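PDB 1LZL: heroin esterase from Rhodococcus sp., which probably hydrolyses the acetyl ester groups of heroin as a serine esterase of the alpha/beta hydrolase fold. Local coordinates for residues L137-I140 with H141-E145. Numbering follows the deposited sequence.
Sequences LLYI and HAHAE
His-141 N closes a helical turn onto Leu-137 O at 3.0 Å, and the last turn of helix 128-142 then shows how side chains can finish what backbone bonding begins. The His-141 imidazole holds a water in its ring plane at ND1; that water donates to Leu-138 O, which also accepts from Ala-142 N at 3.0 Å. At His-143 the chain leaves helical geometry, yet its N still reaches Tyr-139 O at 2.9 Å. With CG beside the backbone N (chi1 -65°), the His-143 imidazole is set against Tyr-139, whose CE1 sits over one imidazole face, toward the rim. His-143 CD2 comes within 3.3 Å of Tyr-139 CD1. The planes meet obliquely, at 32°. His-143 ND1 is hydrogen-bonded to Glu-146 OE1, while Tyr-139 also packs on Leu-54 and Ala-56 of strand 49-56. An alanine in place of His-143 would keep the backbone bond but is likely to lose the aromatic contact at CD1 and CE1 and leave Glu-146 without this partner. Ala-144 follows, its CB against Ile-140 O. Leu-137 and Ile-140 touch Leu-83 of strand 79-85, packing this helix on the central sheet of the alpha/beta hydrolase fold. Chemically, the bond to Glu-146 would favour an imidazole with its proton on ND1.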
ATOM      1  N   LEU A 137      -6.193 -12.676   1.740  1.00 10.07           N
ATOM      2  CA  LEU A 137      -4.992 -13.513   1.668  1.00  9.92           C
ATOM      3  C   LEU A 137      -5.325 -14.970   1.953  1.00  9.46           C
ATOM      4  O   LEU A 137      -4.884 -15.852   1.202  1.00 11.57           O
ATOM      5  CB  LEU A 137      -3.944 -12.962   2.655  1.00 10.13           C
ATOM      6  CG  LEU A 137      -2.633 -13.771   2.687  1.00  9.94           C
ATOM      7  CD1 LEU A 137      -1.912 -13.718   1.334  1.00 10.33           C
ATOM      8  CD2 LEU A 137      -1.680 -13.318   3.798  1.00 12.16           C
ATOM      9  N   LEU A 138      -6.083 -15.205   3.016  1.00  9.66           N
ATOM     10  CA  LEU A 138      -6.528 -16.585   3.342  1.00 10.35           C
ATOM     11  C   LEU A 138      -7.261 -17.211   2.169  1.00 12.17           C
ATOM     12  O   LEU A 138      -7.059 -18.387   1.854  1.00 13.41           O
ATOM     13  CB  LEU A 138      -7.440 -16.524   4.569  1.00 10.94           C
ATOM     14  CG  LEU A 138      -6.743 -16.335   5.926  1.00 11.20           C
ATOM     15  CD1 LEU A 138      -7.756 -16.100   7.035  1.00 15.43           C
ATOM     16  CD2 LEU A 138      -5.937 -17.597   6.269  1.00 13.19           C
ATOM     17  N   TYR A 139      -8.149 -16.416   1.574  1.00 11.10           N
ATOM     18  CA  TYR A 139      -8.934 -16.929   0.446  1.00 11.28           C
ATOM     19  C   TYR A 139      -8.052 -17.236  -0.738  1.00 12.52           C
ATOM     20  O   TYR A 139      -8.193 -18.329  -1.323  1.00 14.02           O
ATOM     21  CB  TYR A 139      -9.981 -15.869   0.085  1.00 11.81           C
ATOM     22  CG  TYR A 139     -10.677 -16.212  -1.224  1.00 13.44           C
ATOM     23  CD1 TYR A 139     -11.690 -17.169  -1.244  1.00 17.11           C
ATOM     24  CD2 TYR A 139     -10.317 -15.568  -2.412  1.00 14.66           C
ATOM     25  CE1 TYR A 139     -12.300 -17.444  -2.470  1.00 20.02           C
ATOM     26  CE2 TYR A 139     -10.905 -15.837  -3.629  1.00 19.50           C
ATOM     27  CZ  TYR A 139     -11.916 -16.792  -3.612  1.00 18.47           C
ATOM     28  OH  TYR A 139     -12.533 -17.115  -4.804  1.00 23.78           O
ATOM     29  N   ILE A 140      -7.204 -16.292  -1.180  1.00 11.23           N
ATOM     30  CA  ILE A 140      -6.411 -16.599  -2.398  1.00 12.22           C
ATOM     31  C   ILE A 140      -5.495 -17.793  -2.177  1.00 12.88           C
ATOM     32  O   ILE A 140      -5.272 -18.573  -3.116  1.00 14.65           O
ATOM     33  CB  ILE A 140      -5.674 -15.401  -2.999  0.60 14.05           C
ATOM     34  CG1 ILE A 140      -4.643 -14.794  -2.074  0.60 13.43           C
ATOM     35  CG2 ILE A 140      -6.704 -14.374  -3.490  0.60 17.03           C
ATOM     36  CD1 ILE A 140      -3.944 -13.613  -2.746  0.60 18.86           C
ATOM     37  N   HIS A 141      -4.982 -17.974  -0.960  1.00 13.20           N
ATOM     38  CA  HIS A 141      -4.074 -19.071  -0.660  1.00 12.57           C
ATOM     39  C   HIS A 141      -4.859 -20.375  -0.690  1.00 13.47           C
ATOM     40  O   HIS A 141      -4.394 -21.330  -1.334  1.00 16.86           O
ATOM     41  CB  HIS A 141      -3.437 -18.847   0.724  1.00 16.28           C
ATOM     42  CG  HIS A 141      -2.527 -19.995   1.043  1.00 18.06           C
ATOM     43  ND1 HIS A 141      -2.889 -20.884   2.011  1.00 21.60           N
ATOM     44  CD2 HIS A 141      -1.341 -20.403   0.516  1.00 19.80           C
ATOM     45  CE1 HIS A 141      -1.930 -21.819   2.098  1.00 21.16           C
ATOM     46  NE2 HIS A 141      -0.992 -21.549   1.204  1.00 21.13           N
ATOM     47  N   ALA A 142      -6.014 -20.391  -0.054  1.00 13.48           N
ATOM     48  CA  ALA A 142      -6.817 -21.634   0.041  1.00 15.84           C
ATOM     49  C   ALA A 142      -7.407 -22.016  -1.292  1.00 16.51           C
ATOM     50  O   ALA A 142      -7.617 -23.194  -1.554  1.00 19.88           O
ATOM     51  CB  ALA A 142      -7.949 -21.467   1.047  1.00 15.93           C
ATOM     52  N   HIS A 143      -7.718 -21.064  -2.149  1.00 15.67           N
ATOM     53  CA  HIS A 143      -8.269 -21.380  -3.471  1.00 15.86           C
ATOM     54  C   HIS A 143      -7.219 -21.278  -4.565  1.00 16.82           C
ATOM     55  O   HIS A 143      -7.567 -21.103  -5.728  1.00 16.23           O
ATOM     56  CB  HIS A 143      -9.464 -20.448  -3.746  1.00 15.64           C
ATOM     57  CG  HIS A 143     -10.608 -20.703  -2.800  1.00 20.57           C
ATOM     58  ND1 HIS A 143     -11.711 -21.452  -3.145  1.00 23.89           N
ATOM     59  CD2 HIS A 143     -10.830 -20.336  -1.517  1.00 22.68           C
ATOM     60  CE1 HIS A 143     -12.571 -21.527  -2.129  1.00 24.69           C
ATOM     61  NE2 HIS A 143     -12.044 -20.850  -1.124  1.00 24.28           N
ATOM     62  N   ALA A 144      -5.909 -21.388  -4.280  1.00 16.69           N
ATOM     63  CA  ALA A 144      -4.895 -21.044  -5.286  1.00 17.41           C
ATOM     64  C   ALA A 144      -5.017 -21.907  -6.531  1.00 17.85           C
ATOM     65  O   ALA A 144      -4.923 -21.441  -7.644  1.00 19.02           O
ATOM     66  CB  ALA A 144      -3.457 -21.113  -4.738  1.00 17.43           C
ATOM     67  N   GLU A 145      -5.243 -23.205  -6.341  1.00 24.82           N
ATOM     68  CA  GLU A 145      -5.275 -24.086  -7.515  1.00 24.56           C
ATOM     69  C   GLU A 145      -6.395 -23.689  -8.467  1.00 22.99           C
ATOM     70  O   GLU A 145      -6.191 -23.553  -9.678  1.00 25.42           O
ATOM     71  CB  GLU A 145      -5.400 -25.542  -7.044  1.00 33.10           C
ATOM     72  CG  GLU A 145      -4.732 -26.501  -8.021  1.00 43.72           C
ATOM     73  CD  GLU A 145      -4.999 -27.959  -7.767  1.00 50.50           C
ATOM     74  OE1 GLU A 145      -4.789 -28.433  -6.627  1.00 53.46           O
ATOM     75  OE2 GLU A 145      -5.400 -28.663  -8.735  1.00 72.03           O
TER
HETATM   76  O   HOH W   1      -5.564 -20.115   3.521  1.00 23.73           O